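PDB 2IF2: dephospho-CoA kinase from Aquifex aeolicus, which probably catalyses the ATP-dependent phosphorylation of the 3'-hydroxyl group of dephospho-coenzyme A, the last step in making coenzyme A. Local coordinates for residues K2-T7 and D105-L110; Q19-L24 and K186-E191; D125-V130 and K166-V171; A132-C137 and D150-W155. All coordinates share one frame; numbering follows the deposited sequence.

Contact 1. Residues K2-T7 and D105-L110; sequences KRIGLT and DTLFIL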
# COMPACT_ATOMS: atom_id res chain seq x y z
N LYS A 2 18.24 -2.29 -4.62
CA LYS A 2 17.26 -1.71 -5.52
C LYS A 2 15.85 -1.62 -4.93
O LYS A 2 15.19 -2.64 -4.72
CB LYS A 2 17.24 -2.51 -6.83
CG LYS A 2 17.21 -4.03 -6.66
CD LYS A 2 17.23 -4.77 -8.00
CE LYS A 2 18.53 -4.55 -8.78
NZ LYS A 2 18.56 -5.29 -10.06
N ARG A 3 15.40 -0.40 -4.66
CA ARG A 3 14.06 -0.17 -4.11
C ARG A 3 13.00 -0.54 -5.14
O ARG A 3 12.90 0.08 -6.20
CB ARG A 3 13.88 1.30 -3.70
CG ARG A 3 13.95 1.57 -2.20
CD ARG A 3 15.38 1.47 -1.66
NE ARG A 3 15.48 1.90 -0.27
CZ ARG A 3 16.63 2.08 0.37
NH1 ARG A 3 16.63 2.47 1.64
NH2 ARG A 3 17.78 1.88 -0.25
N ILE A 4 12.21 -1.56 -4.82
CA ILE A 4 11.17 -1.99 -5.74
C ILE A 4 9.79 -1.67 -5.17
O ILE A 4 9.59 -1.68 -3.95
CB ILE A 4 11.28 -3.50 -6.02
CG1 ILE A 4 12.73 -3.86 -6.37
CG2 ILE A 4 10.35 -3.89 -7.16
CD1 ILE A 4 13.29 -3.10 -7.56
N GLY A 5 8.85 -1.37 -6.05
CA GLY A 5 7.51 -1.05 -5.62
C GLY A 5 6.51 -2.05 -6.12
O GLY A 5 6.52 -2.43 -7.29
N LEU A 6 5.64 -2.49 -5.23
CA LEU A 6 4.64 -3.46 -5.60
C LEU A 6 3.29 -2.81 -5.41
O LEU A 6 2.93 -2.45 -4.30
CB LEU A 6 4.76 -4.68 -4.70
CG LEU A 6 4.23 -6.00 -5.23
CD1 LEU A 6 4.39 -7.02 -4.12
CD2 LEU A 6 2.78 -5.88 -5.66
N THR A 7 2.53 -2.67 -6.49
CA THR A 7 1.22 -2.04 -6.38
C THR A 7 0.10 -2.85 -7.02
O THR A 7 0.30 -3.99 -7.47
CB THR A 7 1.23 -0.64 -7.01
OG1 THR A 7 0.04 0.06 -6.62
CG2 THR A 7 1.27 -0.75 -8.53
N ASP A 105 22.31 -5.87 -1.46
CA ASP A 105 21.87 -6.74 -2.56
C ASP A 105 20.53 -7.41 -2.29
O ASP A 105 20.02 -8.16 -3.13
CB ASP A 105 22.93 -7.81 -2.86
CG ASP A 105 24.16 -7.24 -3.56
OD1 ASP A 105 24.00 -6.60 -4.63
OD2 ASP A 105 25.28 -7.44 -3.05
N THR A 106 19.98 -7.13 -1.11
CA THR A 106 18.69 -7.66 -0.68
C THR A 106 17.60 -7.07 -1.57
O THR A 106 17.72 -5.95 -2.05
CB THR A 106 18.39 -7.29 0.80
OG1 THR A 106 17.24 -8.01 1.26
CG2 THR A 106 18.12 -5.81 0.94
N LEU A 107 16.54 -7.84 -1.78
CA LEU A 107 15.46 -7.38 -2.63
C LEU A 107 14.40 -6.73 -1.76
O LEU A 107 13.58 -7.41 -1.14
CB LEU A 107 14.90 -8.57 -3.42
CG LEU A 107 14.26 -8.31 -4.78
CD1 LEU A 107 12.79 -8.10 -4.61
CD2 LEU A 107 14.93 -7.13 -5.47
N PHE A 108 14.43 -5.41 -1.71
CA PHE A 108 13.49 -4.63 -0.92
C PHE A 108 12.31 -4.14 -1.75
O PHE A 108 12.47 -3.33 -2.66
CB PHE A 108 14.22 -3.46 -0.27
CG PHE A 108 13.33 -2.56 0.53
CD1 PHE A 108 12.73 -1.45 -0.06
CD2 PHE A 108 13.04 -2.84 1.85
CE1 PHE A 108 11.87 -0.65 0.66
CE2 PHE A 108 12.18 -2.03 2.58
CZ PHE A 108 11.59 -0.94 1.99
N ILE A 109 11.12 -4.64 -1.43
CA ILE A 109 9.90 -4.25 -2.13
C ILE A 109 8.98 -3.52 -1.16
O ILE A 109 9.03 -3.75 0.05
CB ILE A 109 9.15 -5.47 -2.69
CG1 ILE A 109 10.06 -6.23 -3.66
CG2 ILE A 109 7.86 -5.02 -3.37
CD1 ILE A 109 9.46 -7.52 -4.21
N LEU A 110 8.15 -2.63 -1.70
CA LEU A 110 7.21 -1.86 -0.88
C LEU A 110 5.83 -1.86 -1.53
O LEU A 110 5.66 -1.35 -2.63
CB LEU A 110 7.73 -0.43 -0.71
CG LEU A 110 6.86 0.55 0.08
CD1 LEU A 110 7.71 1.38 1.01
CD2 LEU A 110 6.10 1.43 -0.89
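Ile4 sits beside Ile109 in a parallel ladder, and the axes of strands 3-7 and 108-110 come within 4.4 Å at an angle of 35°. Three backbone bonds stitch them together: Ile4 N donates to Phe108 O (2.8 Å), Leu110 N to Ile4 O (2.8 Å), and Leu6 N to Leu110 O (2.8 Å). On one face the contact is all aliphatic. Ile4 turns CG1 back beside its own backbone N (chi1 -48°), where it reaches Leu107 CD2 at 4.0 Å; that methyl also meets the CG of Lys2, whose NZ goes on to bond Leu192 O. Ile4 CB rests against Ile109 CG1 (3.8 Å), while Ile109 CG2 packs on Leu6 CB. On the other face Arg3 CG lies 3.9 Å from Phe108 CD1, and the guanidinium, held far from the ring, adds at most a weak cation-pi attraction. This is the middle of the P-loop kinase sheet. Helix 14-23 covers the Ile4, Leu6 and Ile109 face through Val17 and Phe21, Ile95 of helix 95-101 touches Phe108 and Leu110 on the reverse, and strand 126-130 bonds to the far edge of strand 3-8.

Contact 2. Residues Q19-L24 and K186-E191; sequences QMFREL and KKVYEE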
# COMPACT_ATOMS: atom_id res chain seq x y z
N GLN A 19 3.74 -11.87 -0.31
CA GLN A 19 4.15 -13.06 0.44
C GLN A 19 5.05 -13.98 -0.36
O GLN A 19 6.14 -14.35 0.08
CB GLN A 19 2.92 -13.84 0.90
CG GLN A 19 3.19 -14.82 2.04
CD GLN A 19 4.08 -14.24 3.13
OE1 GLN A 19 5.31 -14.35 3.07
NE2 GLN A 19 3.48 -13.59 4.13
N MSE A 20 4.60 -14.36 -1.55
CA MSE A 20 5.40 -15.23 -2.39
C MSE A 20 6.79 -14.63 -2.47
O MSE A 20 7.79 -15.33 -2.24
CB MSE A 20 4.76 -15.33 -3.77
CG MSE A 20 3.30 -15.77 -3.76
SE MSE A 20 2.45 -15.73 -5.52
CE MSE A 20 1.48 -17.41 -5.50
N PHE A 21 6.86 -13.33 -2.76
CA PHE A 21 8.14 -12.61 -2.88
C PHE A 21 9.02 -12.70 -1.64
O PHE A 21 10.25 -12.67 -1.76
CB PHE A 21 7.90 -11.13 -3.20
CG PHE A 21 8.00 -10.80 -4.67
CD1 PHE A 21 6.94 -10.19 -5.34
CD2 PHE A 21 9.15 -11.11 -5.39
CE1 PHE A 21 7.02 -9.91 -6.70
CE2 PHE A 21 9.23 -10.82 -6.76
CZ PHE A 21 8.16 -10.22 -7.41
N ARG A 22 8.39 -12.79 -0.47
CA ARG A 22 9.11 -12.88 0.80
C ARG A 22 9.68 -14.27 0.97
O ARG A 22 10.79 -14.46 1.50
CB ARG A 22 8.19 -12.58 1.99
CG ARG A 22 7.76 -11.13 2.13
CD ARG A 22 7.38 -10.81 3.58
NE ARG A 22 6.40 -9.73 3.67
CZ ARG A 22 5.12 -9.87 3.31
NH1 ARG A 22 4.69 -11.05 2.87
NH2 ARG A 22 4.30 -8.84 3.38
N GLU A 23 8.91 -15.25 0.53
CA GLU A 23 9.34 -16.63 0.60
C GLU A 23 10.58 -16.73 -0.25
O GLU A 23 11.58 -17.29 0.16
CB GLU A 23 8.25 -17.54 0.06
CG GLU A 23 7.02 -17.57 0.95
CD GLU A 23 5.73 -17.71 0.17
OE1 GLU A 23 5.72 -18.37 -0.90
OE2 GLU A 23 4.71 -17.16 0.63
N LEU A 24 10.52 -16.14 -1.44
CA LEU A 24 11.68 -16.20 -2.34
C LEU A 24 12.93 -15.54 -1.74
O LEU A 24 14.04 -15.79 -2.19
CB LEU A 24 11.31 -15.58 -3.70
CG LEU A 24 10.34 -16.40 -4.57
CD1 LEU A 24 9.73 -15.54 -5.68
CD2 LEU A 24 11.06 -17.61 -5.16
N LYS A 186 8.06 -15.60 -9.70
CA LYS A 186 9.35 -16.26 -9.72
C LYS A 186 10.21 -15.76 -10.87
O LYS A 186 11.40 -15.51 -10.69
CB LYS A 186 9.18 -17.77 -9.84
CG LYS A 186 8.95 -18.45 -8.51
CD LYS A 186 9.11 -19.94 -8.61
CE LYS A 186 8.00 -20.56 -9.43
NZ LYS A 186 8.04 -22.05 -9.41
N LYS A 187 9.60 -15.62 -12.04
CA LYS A 187 10.29 -15.13 -13.21
C LYS A 187 10.78 -13.72 -12.88
O LYS A 187 11.95 -13.40 -13.06
CB LYS A 187 9.34 -15.08 -14.41
CG LYS A 187 9.99 -14.61 -15.70
CD LYS A 187 8.95 -14.18 -16.74
CE LYS A 187 9.62 -13.55 -17.95
NZ LYS A 187 8.65 -13.09 -18.98
N VAL A 188 9.88 -12.88 -12.39
CA VAL A 188 10.28 -11.52 -12.05
C VAL A 188 11.41 -11.48 -11.03
O VAL A 188 12.39 -10.79 -11.22
CB VAL A 188 9.09 -10.70 -11.55
CG1 VAL A 188 9.56 -9.33 -11.07
CG2 VAL A 188 8.08 -10.54 -12.68
N TYR A 189 11.28 -12.23 -9.95
CA TYR A 189 12.32 -12.23 -8.94
C TYR A 189 13.69 -12.56 -9.57
O TYR A 189 14.73 -12.09 -9.10
CB TYR A 189 12.00 -13.22 -7.82
CG TYR A 189 13.07 -13.31 -6.76
CD1 TYR A 189 14.09 -14.24 -6.86
CD2 TYR A 189 13.07 -12.45 -5.67
CE1 TYR A 189 15.10 -14.32 -5.91
CE2 TYR A 189 14.08 -12.52 -4.70
CZ TYR A 189 15.09 -13.46 -4.84
OH TYR A 189 16.10 -13.54 -3.91
N GLU A 190 13.68 -13.36 -10.62
CA GLU A 190 14.92 -13.73 -11.31
C GLU A 190 15.41 -12.53 -12.10
O GLU A 190 16.61 -12.26 -12.18
CB GLU A 190 14.67 -14.89 -12.28
CG GLU A 190 14.47 -16.23 -11.62
CD GLU A 190 15.77 -16.82 -11.10
OE1 GLU A 190 16.41 -16.17 -10.24
OE2 GLU A 190 16.13 -17.93 -11.56
N GLU A 191 14.47 -11.80 -12.67
CA GLU A 191 14.81 -10.64 -13.44
C GLU A 191 15.14 -9.44 -12.54
O GLU A 191 15.22 -8.31 -13.01
CB GLU A 191 13.68 -10.30 -14.41
CG GLU A 191 13.46 -11.35 -15.51
CD GLU A 191 12.21 -11.08 -16.34
OE1 GLU A 191 11.97 -11.80 -17.33
OE2 GLU A 191 11.46 -10.14 -16.00
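Gln19 O takes backbone amides from Glu23 N, at 2.9 Å, and more weakly from Arg22 N, in the turn of helix that sets Phe21 and Leu24 against Val188 and Tyr189. One step further on, Leu24 N bonds Met20 O (3.0 Å; residue 20 is selenomethionine). Across the contact itself there is no hydrogen bond; hydrocarbon does the work. Tyr189 holds CG anti to its backbone N (chi1 178°), which sends the ring out along Leu24. Leu24 CB then stands over the centre of one face of that ring, 4.1 Å from the centroid and only 10° off the normal, a clean CH-pi contact. The Leu24 branches divide: CD1 reaches back to Tyr189 CB (3.9 Å), whereas CD2 meets the aliphatic CG of Lys186 (4.0 Å). Phe21 works with its edge, putting CE2 on Tyr189 CB (3.8 Å), CZ on Val188 CG1 (4.0 Å) and CD2 near Tyr189 CD2 (4.2 Å). An alanine in place of Tyr189 would probably leave Leu24 CB without the ring it lies against and open a gap beside CD2 of Phe21. The contact joins helix 14-23, which follows the P-loop, to helix 178-190 near the end of the chain. Leu24 and Met20 also lean on Tyr182, about two turns before Tyr189, while Phe21 reaches inward to Ile109 and Ile128 of the sheet and Val188 to Tyr170.

Contact 3. Residues D125-V130 and K166-V171; sequences DKLIVV and KYADYV
Asp169 and Val129 both adopt a first torsion that places the branch between backbone N and carbonyl carbon: chi1 39° turns the Asp169 carboxylate back toward Leu127, and chi1 56° puts Val129 CG1 in front of Ala168 and Val171. The Asp169 carboxylate takes the Leu127 amide on the syn side of OD1, tilted somewhat out of the carboxylate plane, with Leu127 N 3.1 Å from Asp169 OD1 and the bond almost straight at 174°. A weak return bond runs from Asp169 N to Leu127 O. Two residues along, the backbone takes over, Val129 N donating to Tyr170 O at 2.9 Å, and here the two segments pair in parallel, Val129 beside Val171. Ala168 CB fits between neighbours on one face of the strand, 3.6 Å from Leu127 CG and close also to Val129 CG1. That valine methyl meets Val171 CG2 as well, at 3.5 Å. On the other face Ile128 CG2 lies 4.1 Å from Tyr170 CB, and the tyrosine ring leans obliquely along the strand toward Ile128 CG1. Putting an alanine at Asp169 would probably leave the Leu127 amide without its acceptor and the entry of residues 166-171 into the sheet held mainly by its backbone and apolar contacts. The short, weakly bonded strand about 170-171 forms one border of the sheet in this chain, strand 126-130 being bonded on its inner side to strand 3-8. A side-chain carboxylate thus takes the Leu127 amide where a backbone carbonyl might be expected, and the apolar contacts on both faces carry the rest.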
# COMPACT_ATOMS: atom_id res chain seq x y z
N ASP A 125 13.03 2.48 -8.26
CA ASP A 125 13.57 2.01 -9.54
C ASP A 125 12.48 1.49 -10.47
O ASP A 125 12.00 2.20 -11.36
CB ASP A 125 14.60 0.92 -9.29
CG ASP A 125 15.79 1.42 -8.50
OD1 ASP A 125 16.52 2.27 -9.03
OD2 ASP A 125 15.98 0.99 -7.34
N LYS A 126 12.10 0.24 -10.25
CA LYS A 126 11.08 -0.39 -11.07
C LYS A 126 9.76 -0.52 -10.30
O LYS A 126 9.74 -0.45 -9.06
CB LYS A 126 11.58 -1.76 -11.50
CG LYS A 126 12.86 -1.70 -12.32
CD LYS A 126 12.57 -1.21 -13.73
CE LYS A 126 13.74 -1.50 -14.65
NZ LYS A 126 13.41 -1.21 -16.07
N LEU A 127 8.67 -0.71 -11.04
CA LEU A 127 7.34 -0.86 -10.45
C LEU A 127 6.70 -2.17 -10.89
O LEU A 127 6.85 -2.61 -12.03
CB LEU A 127 6.43 0.31 -10.84
CG LEU A 127 4.97 0.28 -10.37
CD1 LEU A 127 4.87 0.35 -8.86
CD2 LEU A 127 4.25 1.47 -10.98
N ILE A 128 5.99 -2.80 -9.97
CA ILE A 128 5.33 -4.05 -10.23
C ILE A 128 3.87 -3.89 -9.93
O ILE A 128 3.50 -3.40 -8.87
CB ILE A 128 5.90 -5.15 -9.34
CG1 ILE A 128 7.42 -5.14 -9.44
CG2 ILE A 128 5.32 -6.50 -9.73
CD1 ILE A 128 8.11 -6.20 -8.60
N VAL A 129 3.03 -4.28 -10.88
CA VAL A 129 1.60 -4.17 -10.70
C VAL A 129 0.92 -5.50 -10.95
O VAL A 129 1.28 -6.23 -11.87
CB VAL A 129 1.02 -3.10 -11.64
CG1 VAL A 129 1.39 -3.43 -13.07
CG2 VAL A 129 -0.49 -3.02 -11.47
N VAL A 130 -0.07 -5.80 -10.12
CA VAL A 130 -0.82 -7.05 -10.21
C VAL A 130 -2.20 -6.80 -10.83
O VAL A 130 -3.04 -6.13 -10.24
CB VAL A 130 -0.96 -7.69 -8.80
CG1 VAL A 130 -1.46 -6.66 -7.80
CG2 VAL A 130 -1.88 -8.89 -8.84
N LYS A 166 -0.41 -0.08 -17.34
CA LYS A 166 0.46 0.66 -18.25
C LYS A 166 1.42 1.57 -17.48
O LYS A 166 1.93 2.54 -18.04
CB LYS A 166 -0.39 1.50 -19.22
CG LYS A 166 -1.18 0.69 -20.27
CD LYS A 166 -2.26 1.54 -21.01
CE LYS A 166 -1.69 2.77 -21.73
NZ LYS A 166 -0.76 2.48 -22.86
N TYR A 167 1.67 1.26 -16.21
CA TYR A 167 2.56 2.08 -15.39
C TYR A 167 3.77 1.32 -14.86
O TYR A 167 4.75 1.92 -14.43
CB TYR A 167 1.80 2.67 -14.19
CG TYR A 167 1.30 4.08 -14.41
CD1 TYR A 167 0.08 4.33 -15.04
CD2 TYR A 167 2.06 5.17 -13.98
CE1 TYR A 167 -0.37 5.64 -15.23
CE2 TYR A 167 1.62 6.47 -14.16
CZ TYR A 167 0.41 6.70 -14.78
OH TYR A 167 0.00 8.01 -14.95
N ALA A 168 3.70 -0.00 -14.91
CA ALA A 168 4.79 -0.81 -14.41
C ALA A 168 5.48 -1.62 -15.49
O ALA A 168 4.89 -1.92 -16.52
CB ALA A 168 4.29 -1.75 -13.32
N ASP A 169 6.74 -1.95 -15.22
CA ASP A 169 7.54 -2.74 -16.14
C ASP A 169 7.37 -4.24 -15.86
O ASP A 169 8.02 -5.07 -16.48
CB ASP A 169 9.02 -2.33 -16.06
CG ASP A 169 9.48 -2.02 -14.64
OD1 ASP A 169 9.11 -0.97 -14.08
OD2 ASP A 169 10.23 -2.84 -14.08
N TYR A 170 6.49 -4.57 -14.93
CA TYR A 170 6.21 -5.96 -14.60
C TYR A 170 4.76 -6.12 -14.19
O TYR A 170 4.27 -5.44 -13.29
CB TYR A 170 7.11 -6.42 -13.47
CG TYR A 170 8.58 -6.43 -13.81
CD1 TYR A 170 9.48 -5.70 -13.05
CD2 TYR A 170 9.07 -7.20 -14.85
CE1 TYR A 170 10.84 -5.74 -13.31
CE2 TYR A 170 10.44 -7.25 -15.12
CZ TYR A 170 11.31 -6.51 -14.33
OH TYR A 170 12.66 -6.53 -14.55
N VAL A 171 4.06 -7.04 -14.85
CA VAL A 171 2.67 -7.26 -14.53
C VAL A 171 2.36 -8.73 -14.30
O VAL A 171 2.26 -9.51 -15.24
CB VAL A 171 1.75 -6.75 -15.65
CG1 VAL A 171 0.30 -6.89 -15.23
CG2 VAL A 171 2.10 -5.31 -15.97

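Contact 4. Residues A132-C137 and D150-W155; sequences APYEVC and DFERRW
Tyr134 and Trp155 make the main aromatic contact, edge-to-face: the tyrosine edge points at the indole, with the Tyr134 ring and the Trp155 five-membered ring 5.0 Å apart between centroids and their planes at 50°. Tyr134 CG is anti to the backbone N (chi1 167°), and from there CD1 comes over the rim of the indole face, 3.8 Å from Trp155 CE2. The next ring atom, Tyr134 CE1, meets the edge of Phe151 at CE2 (3.6 Å). Among the aliphatic and sulfur contacts, Cys137 CB wedges against Trp155 CZ3 (3.6 Å) and Phe151 CZ (4.0 Å), while Cys137 SG approaches the six-membered ring of Trp155 obliquely, 4.8 Å from its centroid. Polar contacts lie at the outer end: Tyr134 OH comes near Glu152 OE2, but at a poor angle for a hydrogen bond, and what ties the two is Lys138, salt-bridged to Glu152 and weakly bonded to the Tyr134 hydroxyl. Helix 134-143, opened by Pro133 at its N-cap, is thus set against helix 148-155, a pair whose place is consistent with the lid region of P-loop kinases. Their inner side faces the nucleotide loop: Cys137 touches Cys12, predicted to bind ATP, Phe151 touches Ile10, and Trp155 touches Asn9.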
# COMPACT_ATOMS: atom_id res chain seq x y z
N ALA A 132 -5.99 -7.73 -12.34
CA ALA A 132 -7.12 -8.57 -11.95
C ALA A 132 -8.42 -7.82 -12.23
O ALA A 132 -8.66 -6.74 -11.70
CB ALA A 132 -7.02 -8.91 -10.47
N PRO A 133 -9.29 -8.41 -13.08
CA PRO A 133 -10.57 -7.78 -13.42
C PRO A 133 -11.47 -7.46 -12.22
O PRO A 133 -11.48 -8.18 -11.22
CB PRO A 133 -11.20 -8.80 -14.36
CG PRO A 133 -10.61 -10.10 -13.91
CD PRO A 133 -9.17 -9.73 -13.71
N TYR A 134 -12.21 -6.36 -12.34
CA TYR A 134 -13.13 -5.89 -11.30
C TYR A 134 -13.97 -7.04 -10.78
O TYR A 134 -14.29 -7.10 -9.59
CB TYR A 134 -14.03 -4.77 -11.87
CG TYR A 134 -15.23 -4.38 -11.01
CD1 TYR A 134 -15.06 -3.94 -9.70
CD2 TYR A 134 -16.53 -4.50 -11.50
CE1 TYR A 134 -16.17 -3.64 -8.89
CE2 TYR A 134 -17.65 -4.20 -10.70
CZ TYR A 134 -17.45 -3.77 -9.40
OH TYR A 134 -18.53 -3.52 -8.59
N GLU A 135 -14.33 -7.96 -11.67
CA GLU A 135 -15.15 -9.10 -11.29
C GLU A 135 -14.46 -10.01 -10.26
O GLU A 135 -15.04 -10.33 -9.21
CB GLU A 135 -15.52 -9.92 -12.54
CG GLU A 135 -16.32 -11.19 -12.25
CD GLU A 135 -17.55 -10.93 -11.39
OE1 GLU A 135 -18.42 -10.13 -11.81
OE2 GLU A 135 -17.65 -11.52 -10.29
N VAL A 136 -13.23 -10.41 -10.56
CA VAL A 136 -12.47 -11.27 -9.68
C VAL A 136 -12.11 -10.58 -8.37
O VAL A 136 -12.15 -11.19 -7.30
CB VAL A 136 -11.18 -11.75 -10.37
CG1 VAL A 136 -11.52 -12.44 -11.68
CG2 VAL A 136 -10.27 -10.57 -10.63
N CYS A 137 -11.77 -9.30 -8.45
CA CYS A 137 -11.40 -8.54 -7.27
C CYS A 137 -12.56 -8.38 -6.32
O CYS A 137 -12.40 -8.48 -5.10
CB CYS A 137 -10.88 -7.17 -7.67
SG CYS A 137 -9.49 -7.27 -8.78
N ASP A 150 -18.85 -1.21 0.58
CA ASP A 150 -17.57 -0.83 1.16
C ASP A 150 -16.44 -1.01 0.15
O ASP A 150 -15.60 -0.12 -0.02
CB ASP A 150 -17.30 -1.66 2.41
CG ASP A 150 -15.87 -1.52 2.90
OD1 ASP A 150 -15.37 -0.38 2.98
OD2 ASP A 150 -15.24 -2.56 3.20
N PHE A 151 -16.43 -2.15 -0.52
CA PHE A 151 -15.42 -2.46 -1.53
C PHE A 151 -15.45 -1.43 -2.64
O PHE A 151 -14.44 -0.79 -2.94
CB PHE A 151 -15.68 -3.84 -2.15
CG PHE A 151 -14.86 -4.14 -3.37
CD1 PHE A 151 -13.48 -4.28 -3.28
CD2 PHE A 151 -15.46 -4.28 -4.61
CE1 PHE A 151 -12.72 -4.57 -4.42
CE2 PHE A 151 -14.70 -4.57 -5.75
CZ PHE A 151 -13.34 -4.71 -5.65
N GLU A 152 -16.61 -1.27 -3.25
CA GLU A 152 -16.80 -0.34 -4.34
C GLU A 152 -16.52 1.09 -3.91
O GLU A 152 -16.21 1.95 -4.74
CB GLU A 152 -18.23 -0.45 -4.86
CG GLU A 152 -18.61 -1.88 -5.16
CD GLU A 152 -20.01 -2.01 -5.69
OE1 GLU A 152 -20.93 -1.42 -5.08
OE2 GLU A 152 -20.19 -2.70 -6.72
N ARG A 153 -16.60 1.33 -2.61
CA ARG A 153 -16.35 2.65 -2.08
C ARG A 153 -14.87 2.99 -2.22
O ARG A 153 -14.52 4.15 -2.42
CB ARG A 153 -16.78 2.69 -0.62
CG ARG A 153 -16.83 4.08 -0.03
CD ARG A 153 -17.29 3.98 1.41
NE ARG A 153 -16.50 2.99 2.13
CZ ARG A 153 -15.17 3.04 2.23
NH1 ARG A 153 -14.50 4.03 1.66
NH2 ARG A 153 -14.51 2.10 2.90
N ARG A 154 -14.02 1.97 -2.12
CA ARG A 154 -12.58 2.17 -2.25
C ARG A 154 -12.16 2.01 -3.70
O ARG A 154 -11.45 2.86 -4.24
CB ARG A 154 -11.81 1.15 -1.39
CG ARG A 154 -12.06 1.28 0.10
CD ARG A 154 -11.36 0.18 0.88
NE ARG A 154 -11.86 0.13 2.26
CZ ARG A 154 -11.57 -0.83 3.13
NH1 ARG A 154 -10.78 -1.84 2.79
NH2 ARG A 154 -12.09 -0.79 4.35
N TRP A 155 -12.60 0.93 -4.33
CA TRP A 155 -12.27 0.66 -5.72
C TRP A 155 -12.49 1.89 -6.59
O TRP A 155 -11.78 2.09 -7.58
CB TRP A 155 -13.09 -0.51 -6.25
CG TRP A 155 -12.77 -0.88 -7.66
CD1 TRP A 155 -13.27 -0.30 -8.80
CD2 TRP A 155 -11.86 -1.90 -8.09
NE1 TRP A 155 -12.72 -0.90 -9.91
CE2 TRP A 155 -11.85 -1.88 -9.51
CE3 TRP A 155 -11.05 -2.82 -7.42
CZ2 TRP A 155 -11.07 -2.75 -10.27
CZ3 TRP A 155 -10.27 -3.69 -8.17
CH2 TRP A 155 -10.28 -3.65 -9.58

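Contact 1 is the buried one, at the centre of the parallel sheet; contact 3, partly buried, adds the border strand 170-171, and the two are joined directly because strands 3-8 and 126-130 are neighbours. Both combine backbone bonds with mostly apolar side chains on the two faces, though contact 3 also uses a carboxylate. Contact 2, partly buried too, lies on the helical layer over that sheet and has no bond across it: its apolar side chains pack down on the strands of contacts 1 and 3. Contact 4 stands apart, about 25 Å from contacts 1 and 2 between centres, partly buried, largely aromatic, with a single cysteine sulfur, and connected to contact 3 through the chain after strand 126-130.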